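Local coordinates for protein ribokinase, putative (PDB 3B1N) that probably phosphorylates nucleosides at the expense of ATP, as a nucleoside kinase of the pfkB (ribokinase) family, at residues B[165-168]-B[169-173]; B[177-180]-B[181-185]. All blocks are in the same frame, centred on the assembly; numbering follows the deposited sequence.

Contact 1 and contact 2 follow each other along one beta-alpha-beta unit, with strand 163-165 leading through the loop of contact 1 to helix 176-185, which carries contact 2. Contact 1 is mostly buried and ends beside the bound nucleoside; contact 2 has one flank in the interior and another exposed, and its helix finishes at a sodium ion. Backbone bonds shape both, but contact 1 uses short three-residue turns around a glycine, whereas contact 2 uses the regular helical spacing of four. Their centres lie about 12 Å apart, and they meet directly: Phe165 packs on Ser182 and Leu179, and Leu171 on Leu179.

Contact 1 of 2, residues B[165-168]-B[169-173]; sequences FDPG and QGLPL. With MZR (5-hydroxy-1-(beta-D-ribofuranosyl)-1H-imidazole-4-carboxamide), chain F.
Two successive backbone bonds fold Pro167 to Leu171 into a tight turn: Gly170 N donates to Pro167 O over 2.8 Å, and Leu171 N to Gly168 O over 3.1 Å. The second is the more oblique at its acceptor, its donor standing 46° out of the carbonyl plane. Gly168 turns the chain at the corner with a positive phi of 50°. Ahead of it, in the conformer described, Asp166 OD1 lies 3.1 Å from a water oxygen and forms a salt bridge with Arg256. The same water lies between the two side chains, with only a weak, 3.4 Å approach to Gln169 OE1. This is the 3-10 turn that follows strand 163-165 in the alpha/beta core of the ribokinase fold, and it delivers Gln169 to the nucleoside pocket. The Gln169 chain bends at chi2 (105°), bringing NE2 to 3.2 Å from the ribose ring oxygen O4' of mizoribine, while its CB and CG lie near N7 of the imidazole. Asp12 and Asp253, together with Ser36 contributed by the second subunit, are among the residues that hydrogen-bond this ligand. On the inner flank, Pro167 and Leu171 lie side by side and point the same way, Leu171 CD1 meeting Pro167 CB at 3.7 Å. The proline's CD in turn sits 3.7 Å above the Phe165 ring plane, displaced toward its rim.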
# COMPACT_ATOMS: atom_id res chain seq x y z
N PHE B 165 14.43 -5.55 22.09
CA PHE B 165 14.22 -4.31 21.31
C PHE B 165 13.93 -4.70 19.86
O PHE B 165 14.74 -5.36 19.21
CB PHE B 165 15.45 -3.43 21.42
CG PHE B 165 15.36 -2.14 20.65
CD1 PHE B 165 14.27 -1.29 20.81
CD2 PHE B 165 16.39 -1.77 19.82
CE1 PHE B 165 14.21 -0.06 20.10
CE2 PHE B 165 16.33 -0.58 19.08
CZ PHE B 165 15.23 0.26 19.24
N ASP B 166 12.75 -4.29 19.37
CA ASP B 166 12.24 -4.63 18.08
C ASP B 166 11.91 -3.26 17.36
O ASP B 166 10.70 -2.93 17.37
CB ASP B 166 11.00 -5.47 18.50
CG ASP B 166 10.06 -5.84 17.39
OD1 ASP B 166 10.49 -5.93 16.23
OD2 ASP B 166 8.84 -6.06 17.72
N PRO B 167 12.90 -2.51 16.79
CA PRO B 167 12.58 -1.19 16.22
C PRO B 167 11.60 -1.31 15.05
O PRO B 167 10.67 -0.48 14.92
CB PRO B 167 13.95 -0.60 15.88
CG PRO B 167 14.91 -1.79 15.76
CD PRO B 167 14.35 -2.81 16.72
N GLY B 168 11.75 -2.38 14.27
CA GLY B 168 10.77 -2.76 13.25
C GLY B 168 10.40 -1.58 12.34
O GLY B 168 11.24 -0.83 11.88
N GLN B 169 9.12 -1.46 12.10
CA GLN B 169 8.61 -0.40 11.25
C GLN B 169 8.85 1.00 11.77
O GLN B 169 8.61 1.98 11.05
CB GLN B 169 7.11 -0.62 11.09
CG GLN B 169 6.79 -1.86 10.31
CD GLN B 169 6.30 -2.98 11.18
OE1 GLN B 169 6.83 -3.25 12.27
NE2 GLN B 169 5.28 -3.67 10.68
N GLY B 170 9.31 1.10 13.01
CA GLY B 170 9.56 2.40 13.62
C GLY B 170 10.92 2.96 13.27
O GLY B 170 11.24 4.11 13.62
N LEU B 171 11.70 2.19 12.53
CA LEU B 171 13.09 2.58 12.23
C LEU B 171 13.27 3.97 11.59
O LEU B 171 14.21 4.67 11.98
CB LEU B 171 13.75 1.51 11.36
CG LEU B 171 15.09 0.87 11.70
CD1 LEU B 171 15.67 1.16 13.09
CD2 LEU B 171 14.92 -0.62 11.43
N PRO B 172 12.38 4.40 10.67
CA PRO B 172 12.58 5.73 10.07
C PRO B 172 12.61 6.88 11.07
O PRO B 172 13.18 7.95 10.78
CB PRO B 172 11.37 5.85 9.10
CG PRO B 172 11.12 4.42 8.70
CD PRO B 172 11.25 3.70 10.01
N LEU B 173 12.01 6.68 12.24
CA LEU B 173 11.91 7.71 13.26
C LEU B 173 13.23 7.88 14.06
O LEU B 173 13.42 8.90 14.76
CB LEU B 173 10.75 7.40 14.20
CG LEU B 173 9.38 6.99 13.60
CD1 LEU B 173 8.39 6.50 14.67
CD2 LEU B 173 8.79 8.12 12.80
N1 MZR F . 4.37 1.75 13.99
O3 MZR F . 2.95 -0.61 14.44
C4 MZR F . 2.98 -0.60 13.03
C5 MZR F . 3.61 0.40 12.20
C6 MZR F . 4.30 1.60 12.68
O6 MZR F . 4.74 2.37 11.80
N7 MZR F . 3.37 -0.04 10.94
C8 MZR F . 2.68 -1.20 11.01
N9 MZR F . 2.43 -1.56 12.30
C1' MZR F . 1.74 -2.78 12.76
C2' MZR F . 0.43 -3.15 12.09
O2' MZR F . -0.60 -2.58 12.90
C3' MZR F . 0.50 -4.70 12.05
O3' MZR F . -0.51 -5.40 12.78
C4' MZR F . 1.87 -5.03 12.59
O4' MZR F . 2.61 -3.84 12.38
C5' MZR F . 2.49 -6.19 11.84
O5' MZR F . 3.78 -6.43 12.46
O HOH W 1 8.49 -5.84 13.83

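Contact 2 of 2, residues B[177-180]-B[181-185]; sequences ATLR and RSIEL. With NA (sodium ion), chain H.
From Ala177 to Glu184 the backbone is regular alpha-helix, each carbonyl of the first turn accepting from the amide four residues on, as where Glu184 N meets Arg180 O at 2.9 Å. Thr178 O is gripped twice: Ser182 N reaches it at 3.0 Å, and Ser182 OG at 2.9 Å from the opposite face of the carbonyl plane. The hydroxyl can turn back because OG stands beside its own backbone N, chi1 -64°; the bond to Thr178 O satisfies this hydroxyl, on a buried residue, within the helix. One turn along, Ile183 CD1 comes to 4.2 Å from Leu179 CG, the two side chains crossing at a slant on the flank that also packs against helix 193-203. The two arginines find their polar partners outside this helix. Arg180 bends at chi3 to give its NH2 to Thr203 O, and Arg181 NE forms a salt bridge with Glu154 of helix 146-158. Leu185 CD2 covers one face of the Arg181 guanidinium, 3.6 Å above its centre. At the last turn, Ile183 O and Glu184 O each bind sodium at 2.4 Å, joined by a water, Ala186 O and Arg213 O. The ion sits where the partial negative charge of C-terminal carbonyls would favour a cation, at the end of helix 176-185, the crossover helix of a beta-alpha-beta unit between strands 163-165 and 188-192 of the Rossmann-like core.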
# COMPACT_ATOMS: atom_id res chain seq x y z
N ALA B 177 22.26 8.03 16.60
CA ALA B 177 22.61 8.16 18.00
C ALA B 177 21.58 7.48 18.92
O ALA B 177 21.96 6.71 19.82
CB ALA B 177 22.82 9.64 18.38
N THR B 178 20.29 7.73 18.66
CA THR B 178 19.22 7.12 19.47
C THR B 178 19.14 5.62 19.20
O THR B 178 18.85 4.83 20.10
CB THR B 178 17.84 7.77 19.24
OG1 THR B 178 17.52 7.74 17.84
CG2 THR B 178 17.83 9.22 19.75
N LEU B 179 19.42 5.21 17.97
CA LEU B 179 19.40 3.78 17.66
C LEU B 179 20.55 3.02 18.34
O LEU B 179 20.33 1.97 18.99
CB LEU B 179 19.35 3.57 16.14
CG LEU B 179 19.17 2.13 15.64
CD1 LEU B 179 17.88 1.49 16.26
CD2 LEU B 179 19.13 2.08 14.15
N ARG B 180 21.78 3.53 18.23
CA ARG B 180 22.90 2.96 18.98
C ARG B 180 22.63 2.90 20.49
O ARG B 180 22.88 1.87 21.13
CB ARG B 180 24.18 3.75 18.72
CG ARG B 180 24.82 3.51 17.36
CD ARG B 180 26.22 4.17 17.28
NE ARG B 180 26.11 5.64 17.37
CZ ARG B 180 25.90 6.44 16.33
NH1 ARG B 180 25.80 7.75 16.53
NH2 ARG B 180 25.76 5.94 15.10
N ARG B 181 22.10 3.98 21.06
CA ARG B 181 21.78 3.99 22.50
C ARG B 181 20.77 2.89 22.86
O ARG B 181 20.95 2.16 23.85
CB ARG B 181 21.31 5.37 22.95
CG ARG B 181 20.68 5.42 24.34
CD ARG B 181 21.71 5.15 25.42
NE ARG B 181 21.13 5.47 26.71
CZ ARG B 181 21.75 5.31 27.87
NH1 ARG B 181 22.99 4.85 27.92
NH2 ARG B 181 21.11 5.61 28.99
N SER B 182 19.73 2.76 22.04
CA SER B 182 18.68 1.76 22.33
C SER B 182 19.22 0.34 22.34
O SER B 182 18.83 -0.46 23.20
CB SER B 182 17.54 1.93 21.31
OG SER B 182 16.95 3.20 21.47
N ILE B 183 20.12 0.04 21.40
CA ILE B 183 20.76 -1.25 21.30
C ILE B 183 21.71 -1.49 22.47
O ILE B 183 21.73 -2.62 23.02
CB ILE B 183 21.51 -1.38 19.96
CG1 ILE B 183 20.50 -1.42 18.80
CG2 ILE B 183 22.42 -2.60 19.94
CD1 ILE B 183 21.13 -1.11 17.42
N GLU B 184 22.47 -0.46 22.87
CA GLU B 184 23.27 -0.57 24.11
C GLU B 184 22.42 -1.00 25.32
O GLU B 184 22.75 -1.95 26.03
CB GLU B 184 24.05 0.74 24.39
CG GLU B 184 25.29 0.95 23.48
CD GLU B 184 25.68 2.41 23.32
OE1 GLU B 184 26.60 2.72 22.50
OE2 GLU B 184 25.06 3.27 24.02
N LEU B 185 21.27 -0.38 25.51
CA LEU B 185 20.37 -0.69 26.61
C LEU B 185 19.67 -2.05 26.49
O LEU B 185 19.37 -2.69 27.50
CB LEU B 185 19.29 0.39 26.73
CG LEU B 185 19.75 1.83 27.02
CD1 LEU B 185 18.55 2.75 26.97
CD2 LEU B 185 20.50 1.96 28.38
NA NA H . 22.45 -4.01 24.90
O HOH W 2 23.28 -5.07 26.97